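Local coordinates for protein acetyltransferase, GNAT family (PDB 2ATR) that is of unknown specific function but probably transfers an acetyl group from acetyl-CoA to an unidentified acceptor, like other GNAT-fold enzymes, at residues A[1-12]-A[38-49]; A[15-23]-A[70-78]. One frame throughout, in Å; residues are numbered along the deposited sequence.

Contact 1 of 2, residues A[1-12]-A[38-49]; sequences MITIKKQEIVKL and LSHSLVIYLALD
K6 passes obliquely across the ring of Y45 and packs its aliphatic chain on one face. With CG anti to the backbone N (chi1 -162°), the chain runs from CB near CE1 to CD beside OH, its CG 4.0 Å from the Y45 ring centroid, a CH-pi contact. Beyond it, CE rests on V43, 3.6 Å from CG2, and the chain's single bend, at chi4, keeps NZ beside the same methyl. The Y45 OH is hydrogen-bonded to N94 OD1. Beside the ring, I4 splits its two branches: CG2 abuts Y45 CD1 at 3.8 Å, whereas CD1 fills the shallow hollow over the small A47, 4.0 Å from CB. Helix 83-92 lies against I4, Y45 and A47 on this face.

On the other face, the amide of Q7, swung round by its bend at chi2, rides on L46, with NE2 3.6 Å from CD1. Past the end of the strand, the CG2 methyl of V10 nestles into the fork of I44, 3.8 Å from both CG2 and CD1 of that residue, and L38 CD1 pushes against the backbone of L12. Paired bonds T3-L48 and K5-L46 fix the register, K5 N to L46 O being nearly straight at 173°. The result is an antiparallel pairing of strands 2-7 and 43-49, the N-terminal edge of the mixed sheet of the GNAT fold.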
loop_
_atom_site.group_PDB
_atom_site.type_symbol
_atom_site.label_atom_id
_atom_site.label_comp_id
_atom_site.label_asym_id
_atom_site.label_seq_id
_atom_site.Cartn_x
_atom_site.Cartn_y
_atom_site.Cartn_z
HETATM N N MSE A 1 -20.920 -2.873 -4.680
HETATM C CA MSE A 1 -20.310 -4.096 -4.082
HETATM C C MSE A 1 -19.193 -3.747 -3.090
HETATM O O MSE A 1 -19.283 -4.102 -1.900
HETATM C CB MSE A 1 -19.784 -5.015 -5.176
HETATM C CG MSE A 1 -20.068 -6.490 -4.899
HETATM SE SE MSE A 1 -19.222 -7.501 -6.361
HETATM C CE MSE A 1 -20.869 -7.729 -7.731
ATOM N N ILE A 2 -18.154 -3.048 -3.565
ATOM C CA ILE A 2 -16.998 -2.730 -2.696
ATOM C C ILE A 2 -16.968 -1.303 -2.156
ATOM O O ILE A 2 -17.175 -0.354 -2.878
ATOM C CB ILE A 2 -15.605 -3.126 -3.309
ATOM C CG1 ILE A 2 -15.394 -4.653 -3.220
ATOM C CG2 ILE A 2 -14.473 -2.458 -2.543
ATOM C CD1 ILE A 2 -15.828 -5.392 -4.420
ATOM N N THR A 3 -16.692 -1.202 -0.873
ATOM C CA THR A 3 -16.620 0.041 -0.166
ATOM C C THR A 3 -15.156 0.366 0.094
ATOM O O THR A 3 -14.380 -0.484 0.514
ATOM C CB THR A 3 -17.379 -0.062 1.190
ATOM O OG1 THR A 3 -18.740 -0.404 0.925
ATOM C CG2 THR A 3 -17.352 1.242 1.925
ATOM N N ILE A 4 -14.795 1.603 -0.166
ATOM C CA ILE A 4 -13.465 2.083 0.211
ATOM C C ILE A 4 -13.680 3.053 1.357
ATOM O O ILE A 4 -14.360 4.091 1.184
ATOM C CB ILE A 4 -12.691 2.714 -0.978
ATOM C CG1 ILE A 4 -12.667 1.790 -2.237
ATOM C CG2 ILE A 4 -11.300 3.266 -0.534
ATOM C CD1 ILE A 4 -11.972 0.395 -2.111
ATOM N N LYS A 5 -13.127 2.685 2.515
ATOM C CA LYS A 5 -13.279 3.433 3.760
ATOM C C LYS A 5 -11.953 3.807 4.414
ATOM O O LYS A 5 -11.081 2.940 4.680
ATOM C CB LYS A 5 -14.177 2.679 4.754
ATOM C CG LYS A 5 -15.654 3.081 4.619
ATOM C CD LYS A 5 -16.602 2.207 5.472
ATOM C CE LYS A 5 -18.096 2.632 5.293
ATOM N NZ LYS A 5 -18.608 3.475 6.415
ATOM N N LYS A 6 -11.795 5.119 4.628
ATOM C CA LYS A 6 -10.727 5.670 5.436
ATOM C C LYS A 6 -10.869 5.243 6.869
ATOM O O LYS A 6 -11.948 5.338 7.448
ATOM C CB LYS A 6 -10.733 7.200 5.394
ATOM C CG LYS A 6 -9.437 7.776 5.828
ATOM C CD LYS A 6 -9.409 9.270 5.511
ATOM C CE LYS A 6 -8.132 9.900 6.002
ATOM N NZ LYS A 6 -7.924 9.655 7.445
ATOM N N GLN A 7 -9.737 4.858 7.447
ATOM C CA GLN A 7 -9.631 4.327 8.798
ATOM C C GLN A 7 -8.750 5.193 9.683
ATOM O O GLN A 7 -7.638 5.553 9.276
ATOM C CB GLN A 7 -8.971 2.958 8.693
ATOM C CG GLN A 7 -9.482 1.964 9.652
ATOM C CD GLN A 7 -10.872 1.461 9.321
ATOM O OE1 GLN A 7 -11.543 0.901 10.197
ATOM N NE2 GLN A 7 -11.312 1.641 8.062
ATOM N N GLU A 8 -9.218 5.515 10.891
ATOM C CA GLU A 8 -8.428 6.287 11.853
ATOM C C GLU A 8 -7.672 5.379 12.851
ATOM O O GLU A 8 -6.475 5.525 13.066
ATOM C CB GLU A 8 -9.306 7.322 12.577
ATOM C CG GLU A 8 -10.822 7.027 12.517
ATOM C CD GLU A 8 -11.663 8.219 12.968
ATOM O OE1 GLU A 8 -11.430 9.350 12.453
ATOM O OE2 GLU A 8 -12.559 8.023 13.831
ATOM N N ILE A 9 -8.373 4.428 13.442
ATOM C CA ILE A 9 -7.713 3.387 14.217
ATOM C C ILE A 9 -7.874 2.030 13.520
ATOM O O ILE A 9 -8.996 1.581 13.213
ATOM C CB ILE A 9 -8.215 3.330 15.680
ATOM C CG1 ILE A 9 -8.069 4.689 16.381
ATOM C CG2 ILE A 9 -7.461 2.240 16.477
ATOM C CD1 ILE A 9 -9.071 4.872 17.592
ATOM N N VAL A 10 -6.741 1.387 13.242
ATOM C CA VAL A 10 -6.762 0.042 12.690
ATOM C C VAL A 10 -6.003 -0.839 13.645
ATOM O O VAL A 10 -4.803 -0.623 13.891
ATOM C CB VAL A 10 -6.147 -0.073 11.279
ATOM C CG1 VAL A 10 -6.351 -1.509 10.692
ATOM C CG2 VAL A 10 -6.750 0.924 10.369
ATOM N N LYS A 11 -6.734 -1.809 14.190
ATOM C CA LYS A 11 -6.191 -2.845 15.069
ATOM C C LYS A 11 -5.782 -4.035 14.208
ATOM O O LYS A 11 -6.455 -4.365 13.243
ATOM C CB LYS A 11 -7.237 -3.266 16.125
ATOM C CG LYS A 11 -7.347 -2.319 17.360
ATOM C CD LYS A 11 -8.405 -2.827 18.400
ATOM C CE LYS A 11 -9.815 -2.954 17.779
ATOM N NZ LYS A 11 -10.690 -3.989 18.426
ATOM N N LEU A 12 -4.665 -4.666 14.562
ATOM C CA LEU A 12 -4.097 -5.742 13.756
ATOM C C LEU A 12 -5.050 -6.946 13.552
ATOM O O LEU A 12 -5.163 -7.477 12.433
ATOM C CB LEU A 12 -2.744 -6.154 14.346
ATOM C CG LEU A 12 -1.960 -7.370 13.836
ATOM C CD1 LEU A 12 -1.771 -7.376 12.333
ATOM C CD2 LEU A 12 -0.618 -7.367 14.521
ATOM N N LEU A 38 0.992 0.248 12.439
ATOM C CA LEU A 38 -0.379 0.650 12.171
ATOM C C LEU A 38 -0.783 1.943 12.876
ATOM O O LEU A 38 -1.657 2.659 12.389
ATOM C CB LEU A 38 -1.359 -0.492 12.505
ATOM C CG LEU A 38 -1.310 -1.730 11.623
ATOM C CD1 LEU A 38 -2.133 -2.877 12.255
ATOM C CD2 LEU A 38 -1.849 -1.403 10.229
ATOM N N SER A 39 -0.144 2.251 14.000
ATOM C CA SER A 39 -0.412 3.493 14.739
ATOM C C SER A 39 0.389 4.673 14.238
ATOM O O SER A 39 0.119 5.801 14.644
ATOM C CB SER A 39 -0.037 3.334 16.229
ATOM O OG SER A 39 -1.056 2.625 16.897
ATOM N N HIS A 40 1.391 4.419 13.397
ATOM C CA HIS A 40 2.380 5.462 13.040
ATOM C C HIS A 40 2.432 5.701 11.527
ATOM O O HIS A 40 3.478 6.058 10.961
ATOM C CB HIS A 40 3.762 5.090 13.592
ATOM C CG HIS A 40 3.790 4.942 15.082
ATOM N ND1 HIS A 40 3.793 6.024 15.939
ATOM C CD2 HIS A 40 3.756 3.841 15.870
ATOM C CE1 HIS A 40 3.801 5.597 17.187
ATOM N NE2 HIS A 40 3.770 4.274 17.174
ATOM N N SER A 41 1.304 5.459 10.881
ATOM C CA SER A 41 1.195 5.598 9.453
ATOM C C SER A 41 0.519 6.929 9.183
ATOM O O SER A 41 -0.051 7.518 10.085
ATOM C CB SER A 41 0.362 4.464 8.869
ATOM O OG SER A 41 0.959 3.223 9.234
ATOM N N LEU A 42 0.595 7.381 7.941
ATOM C CA LEU A 42 -0.029 8.633 7.520
ATOM C C LEU A 42 -1.532 8.400 7.324
ATOM O O LEU A 42 -2.361 9.216 7.747
ATOM C CB LEU A 42 0.584 9.123 6.204
ATOM C CG LEU A 42 1.971 9.763 6.220
ATOM C CD1 LEU A 42 2.465 9.833 4.780
ATOM C CD2 LEU A 42 1.920 11.189 6.847
ATOM N N VAL A 43 -1.860 7.289 6.685
ATOM C CA VAL A 43 -3.219 6.991 6.289
ATOM C C VAL A 43 -3.398 5.500 6.047
ATOM O O VAL A 43 -2.488 4.833 5.574
ATOM C CB VAL A 43 -3.643 7.805 5.046
ATOM C CG1 VAL A 43 -3.398 7.054 3.770
ATOM C CG2 VAL A 43 -5.068 8.236 5.153
ATOM N N ILE A 44 -4.580 4.995 6.381
ATOM C CA ILE A 44 -5.011 3.657 5.985
ATOM C C ILE A 44 -6.420 3.668 5.423
ATOM O O ILE A 44 -7.311 4.231 6.022
ATOM C CB ILE A 44 -4.920 2.683 7.165
ATOM C CG1 ILE A 44 -3.487 2.557 7.655
ATOM C CG2 ILE A 44 -5.480 1.335 6.790
ATOM C CD1 ILE A 44 -3.380 2.078 9.054
ATOM N N TYR A 45 -6.603 3.042 4.272
ATOM C CA TYR A 45 -7.930 2.752 3.740
ATOM C C TYR A 45 -8.159 1.242 3.678
ATOM O O TYR A 45 -7.238 0.496 3.392
ATOM C CB TYR A 45 -8.105 3.368 2.345
ATOM C CG TYR A 45 -8.255 4.880 2.326
ATOM C CD1 TYR A 45 -9.465 5.470 2.027
ATOM C CD2 TYR A 45 -7.187 5.705 2.606
ATOM C CE1 TYR A 45 -9.603 6.819 2.018
ATOM C CE2 TYR A 45 -7.315 7.051 2.599
ATOM C CZ TYR A 45 -8.525 7.613 2.306
ATOM O OH TYR A 45 -8.650 8.971 2.288
ATOM N N LEU A 46 -9.387 0.806 3.945
ATOM C CA LEU A 46 -9.758 -0.600 3.745
ATOM C C LEU A 46 -10.724 -0.736 2.592
ATOM O O LEU A 46 -11.486 0.206 2.310
ATOM C CB LEU A 46 -10.396 -1.208 4.994
ATOM C CG LEU A 46 -9.550 -1.083 6.247
ATOM C CD1 LEU A 46 -10.311 -1.728 7.401
ATOM C CD2 LEU A 46 -8.172 -1.775 6.016
ATOM N N ALA A 47 -10.664 -1.889 1.918
ATOM C CA ALA A 47 -11.646 -2.304 0.945
ATOM C C ALA A 47 -12.568 -3.309 1.637
ATOM O O ALA A 47 -12.076 -4.245 2.308
ATOM C CB ALA A 47 -10.970 -2.959 -0.239
ATOM N N LEU A 48 -13.884 -3.066 1.521
ATOM C CA LEU A 48 -14.919 -3.862 2.216
ATOM C C LEU A 48 -15.922 -4.408 1.237
ATOM O O LEU A 48 -16.426 -3.691 0.370
ATOM C CB LEU A 48 -15.677 -3.017 3.253
ATOM C CG LEU A 48 -14.977 -3.135 4.611
ATOM C CD1 LEU A 48 -14.022 -1.998 4.883
ATOM C CD2 LEU A 48 -16.020 -3.230 5.695
ATOM N N ASP A 49 -16.244 -5.675 1.413
ATOM C CA ASP A 49 -17.269 -6.333 0.639
ATOM C C ASP A 49 -18.347 -6.581 1.697
ATOM O O ASP A 49 -18.251 -7.567 2.477
ATOM C CB ASP A 49 -16.723 -7.680 0.109
ATOM C CG ASP A 49 -17.793 -8.487 -0.646
ATOM O OD1 ASP A 49 -18.898 -7.940 -0.874
ATOM O OD2 ASP A 49 -17.512 -9.633 -1.045
#

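Contact 2 of 2, residues A[15-23]-A[70-78]; sequences VLHLYQAVG and QDLIVLPSY
I73 pushes up from strand 66-74 into the underside of helix 12-20, a helix-on-sheet packing of the GNAT fold in which the two short axes run at 90° to each other, 8.6 Å apart. Its branches divide the work. CG2 reaches L18, 4.0 Å from CB, and also approaches V22 CG1, while CD1 rises over a face of the Y19 ring, 3.9 Å from the centroid, a CH-pi contact displaced toward CD1 and CE1. The first torsion of I73 (chi1 -61°) sets CG2 anti to the backbone N, toward L18, while CG1 carries CD1 to the Y19 ring.

Moving along the chain, L75 lifts CD2 between two partners: A21 CB at 3.6 Å and L18 CD2 at 4.0 Å. P76 then closes in on the carbonyl of A21, at the start of a type I turn from L75 to Y78. L72 and V74 point to the reverse side of the sheet, against helix 83-92, so the strand is packed on both faces. In GNAT enzymes this strand leads into the loop that binds the pyrophosphate of acetyl-CoA, and the same is probable here.

The polar edge lies at the other end. Q70 and D71 form a classic beta bulge opposite R58, whose NE makes a salt bridge with D71 OD2. That oxygen also accepts the hydroxyl of Y19, so two groups hold it. The ring stands 80° from the carboxylate plane, and Y19 OH meets D71 OD2 from above that plane at 2.6 Å.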
loop_
_atom_site.group_PDB
_atom_site.type_symbol
_atom_site.label_atom_id
_atom_site.label_comp_id
_atom_site.label_asym_id
_atom_site.label_seq_id
_atom_site.Cartn_x
_atom_site.Cartn_y
_atom_site.Cartn_z
ATOM N N VAL A 15 -7.115 -6.873 10.501
ATOM C CA VAL A 15 -6.447 -6.931 9.186
ATOM C C VAL A 15 -5.415 -8.050 9.022
ATOM O O VAL A 15 -4.875 -8.230 7.935
ATOM C CB VAL A 15 -5.783 -5.606 8.823
ATOM C CG1 VAL A 15 -6.880 -4.521 8.621
ATOM C CG2 VAL A 15 -4.759 -5.223 9.906
ATOM N N LEU A 16 -5.163 -8.792 10.091
ATOM C CA LEU A 16 -4.102 -9.818 10.071
ATOM C C LEU A 16 -4.341 -10.847 8.998
ATOM O O LEU A 16 -3.396 -11.293 8.348
ATOM C CB LEU A 16 -3.940 -10.485 11.433
ATOM C CG LEU A 16 -2.733 -11.425 11.619
ATOM C CD1 LEU A 16 -1.406 -10.714 11.425
ATOM C CD2 LEU A 16 -2.804 -12.072 12.995
ATOM N N HIS A 17 -5.600 -11.211 8.779
ATOM C CA HIS A 17 -5.949 -12.103 7.658
ATOM C C HIS A 17 -5.438 -11.610 6.291
ATOM O O HIS A 17 -5.094 -12.395 5.416
ATOM C CB HIS A 17 -7.473 -12.398 7.624
ATOM C CG HIS A 17 -8.316 -11.231 7.203
ATOM N ND1 HIS A 17 -8.514 -10.143 8.016
ATOM C CD2 HIS A 17 -9.036 -11.006 6.076
ATOM C CE1 HIS A 17 -9.274 -9.266 7.383
ATOM N NE2 HIS A 17 -9.615 -9.774 6.210
ATOM N N LEU A 18 -5.391 -10.294 6.091
ATOM C CA LEU A 18 -4.871 -9.762 4.815
ATOM C C LEU A 18 -3.339 -10.031 4.673
ATOM O O LEU A 18 -2.877 -10.482 3.647
ATOM C CB LEU A 18 -5.134 -8.256 4.743
ATOM C CG LEU A 18 -6.582 -7.753 4.685
ATOM C CD1 LEU A 18 -6.607 -6.225 4.571
ATOM C CD2 LEU A 18 -7.270 -8.373 3.549
ATOM N N TYR A 19 -2.589 -9.706 5.712
ATOM C CA TYR A 19 -1.125 -9.943 5.743
ATOM C C TYR A 19 -0.811 -11.450 5.683
ATOM O O TYR A 19 0.030 -11.865 4.868
ATOM C CB TYR A 19 -0.481 -9.277 6.950
ATOM C CG TYR A 19 -0.552 -7.772 6.918
ATOM C CD1 TYR A 19 0.441 -7.003 6.260
ATOM C CD2 TYR A 19 -1.613 -7.098 7.545
ATOM C CE1 TYR A 19 0.365 -5.586 6.233
ATOM C CE2 TYR A 19 -1.692 -5.712 7.517
ATOM C CZ TYR A 19 -0.700 -4.957 6.854
ATOM O OH TYR A 19 -0.820 -3.590 6.860
ATOM N N GLN A 20 -1.509 -12.263 6.492
ATOM C CA GLN A 20 -1.490 -13.748 6.307
ATOM C C GLN A 20 -1.722 -14.149 4.856
ATOM O O GLN A 20 -1.010 -14.982 4.318
ATOM C CB GLN A 20 -2.511 -14.464 7.228
ATOM C CG GLN A 20 -2.031 -14.549 8.648
ATOM C CD GLN A 20 -3.110 -14.814 9.712
ATOM O OE1 GLN A 20 -4.319 -14.724 9.476
ATOM N NE2 GLN A 20 -2.645 -15.088 10.926
ATOM N N ALA A 21 -2.705 -13.541 4.208
ATOM C CA ALA A 21 -3.042 -13.870 2.822
ATOM C C ALA A 21 -1.889 -13.634 1.866
ATOM O O ALA A 21 -1.980 -13.972 0.667
ATOM C CB ALA A 21 -4.240 -13.061 2.384
ATOM N N VAL A 22 -0.822 -13.014 2.367
ATOM C CA VAL A 22 0.340 -12.757 1.519
ATOM C C VAL A 22 1.781 -13.277 1.892
ATOM O O VAL A 22 2.700 -12.901 1.177
ATOM C CB VAL A 22 0.400 -11.259 0.981
ATOM C CG1 VAL A 22 -0.807 -10.916 0.103
ATOM C CG2 VAL A 22 0.581 -10.271 2.087
ATOM N N GLY A 23 2.044 -14.009 3.003
ATOM C CA GLY A 23 1.883 -13.544 4.420
ATOM C C GLY A 23 3.205 -12.762 4.677
ATOM O O GLY A 23 3.308 -11.599 4.211
ATOM N N GLN A 70 3.322 1.883 1.433
ATOM C CA GLN A 70 4.000 0.833 2.199
ATOM C C GLN A 70 3.331 -0.548 2.040
ATOM O O GLN A 70 4.006 -1.535 1.696
ATOM C CB GLN A 70 4.111 1.270 3.647
ATOM C CG GLN A 70 4.695 0.226 4.622
ATOM C CD GLN A 70 6.077 -0.288 4.185
ATOM O OE1 GLN A 70 6.826 0.409 3.514
ATOM N NE2 GLN A 70 6.380 -1.525 4.526
ATOM N N ASP A 71 2.018 -0.634 2.241
ATOM C CA ASP A 71 1.278 -1.910 2.022
ATOM C C ASP A 71 0.175 -1.641 1.039
ATOM O O ASP A 71 -0.533 -0.613 1.148
ATOM C CB ASP A 71 0.633 -2.495 3.316
ATOM C CG ASP A 71 1.631 -2.774 4.426
ATOM O OD1 ASP A 71 2.777 -3.218 4.158
ATOM O OD2 ASP A 71 1.249 -2.577 5.599
ATOM N N LEU A 72 0.051 -2.501 0.045
ATOM C CA LEU A 72 -1.131 -2.559 -0.793
ATOM C C LEU A 72 -1.545 -4.029 -0.947
ATOM O O LEU A 72 -0.828 -4.831 -1.584
ATOM C CB LEU A 72 -0.893 -1.950 -2.169
ATOM C CG LEU A 72 -2.075 -1.917 -3.148
ATOM C CD1 LEU A 72 -3.264 -1.135 -2.541
ATOM C CD2 LEU A 72 -1.687 -1.307 -4.504
ATOM N N ILE A 73 -2.681 -4.380 -0.365
ATOM C CA ILE A 73 -3.088 -5.789 -0.316
ATOM C C ILE A 73 -4.520 -5.878 -0.761
ATOM O O ILE A 73 -5.356 -5.118 -0.274
ATOM C CB ILE A 73 -2.987 -6.395 1.114
ATOM C CG1 ILE A 73 -1.552 -6.341 1.619
ATOM C CG2 ILE A 73 -3.489 -7.849 1.124
ATOM C CD1 ILE A 73 -1.400 -6.649 3.065
ATOM N N VAL A 74 -4.786 -6.752 -1.729
ATOM C CA VAL A 74 -6.132 -7.247 -1.990
ATOM C C VAL A 74 -6.087 -8.800 -1.838
ATOM O O VAL A 74 -5.095 -9.459 -2.236
ATOM C CB VAL A 74 -6.647 -6.863 -3.373
ATOM C CG1 VAL A 74 -8.107 -7.353 -3.560
ATOM C CG2 VAL A 74 -6.608 -5.364 -3.576
ATOM N N LEU A 75 -7.113 -9.370 -1.203
ATOM C CA LEU A 75 -7.256 -10.856 -1.225
ATOM C C LEU A 75 -7.175 -11.362 -2.637
ATOM O O LEU A 75 -7.892 -10.856 -3.534
ATOM C CB LEU A 75 -8.557 -11.340 -0.581
ATOM C CG LEU A 75 -8.668 -11.086 0.906
ATOM C CD1 LEU A 75 -10.125 -11.413 1.409
ATOM C CD2 LEU A 75 -7.575 -11.870 1.718
ATOM N N PRO A 76 -6.245 -12.331 -2.863
ATOM C CA PRO A 76 -5.927 -12.824 -4.178
ATOM C C PRO A 76 -7.135 -13.424 -4.776
ATOM O O PRO A 76 -7.132 -13.706 -5.952
ATOM C CB PRO A 76 -4.838 -13.898 -3.919
ATOM C CG PRO A 76 -4.228 -13.490 -2.638
ATOM C CD PRO A 76 -5.397 -12.969 -1.827
ATOM N N SER A 77 -8.194 -13.581 -3.971
ATOM C CA SER A 77 -9.440 -14.157 -4.474
ATOM C C SER A 77 -10.342 -13.108 -5.159
ATOM O O SER A 77 -11.125 -13.475 -6.041
ATOM C CB SER A 77 -10.154 -15.060 -3.423
ATOM O OG SER A 77 -10.169 -14.537 -2.124
ATOM N N TYR A 78 -10.210 -11.829 -4.757
ATOM C CA TYR A 78 -10.822 -10.658 -5.418
ATOM C C TYR A 78 -9.802 -10.196 -6.470
ATOM O O TYR A 78 -9.039 -11.030 -6.984
ATOM C CB TYR A 78 -11.151 -9.532 -4.387
ATOM C CG TYR A 78 -12.300 -9.887 -3.421
ATOM C CD1 TYR A 78 -13.558 -9.310 -3.564
ATOM C CD2 TYR A 78 -12.117 -10.835 -2.400
ATOM C CE1 TYR A 78 -14.612 -9.657 -2.732
ATOM C CE2 TYR A 78 -13.148 -11.172 -1.536
ATOM C CZ TYR A 78 -14.411 -10.599 -1.718
ATOM O OH TYR A 78 -15.454 -10.940 -0.873
#

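Contact 1 builds the N-terminal edge of the sheet, and contact 2 lays the helix that follows strand 2-7 across a more interior strand; their centres are 13 Å apart. V15 bridges them, its CG1 lying 3.7 Å from V10 CG1 and 4.0 Å from L46 CD2. L38 CD2 comes within 4.1 Å of Y19 OH, and D49 OD2 and Y78 OH are probably hydrogen-bonded. R58 NH1 is hydrogen-bonded to S41 OG, so the arginine that meets D71 also reaches contact 1. No ligand is part of either contact, but in GNAT relatives acetyl-CoA lies where strand 66-74 splays from its parallel neighbour, here 100-102, so contact 2 is probably the closer of the two.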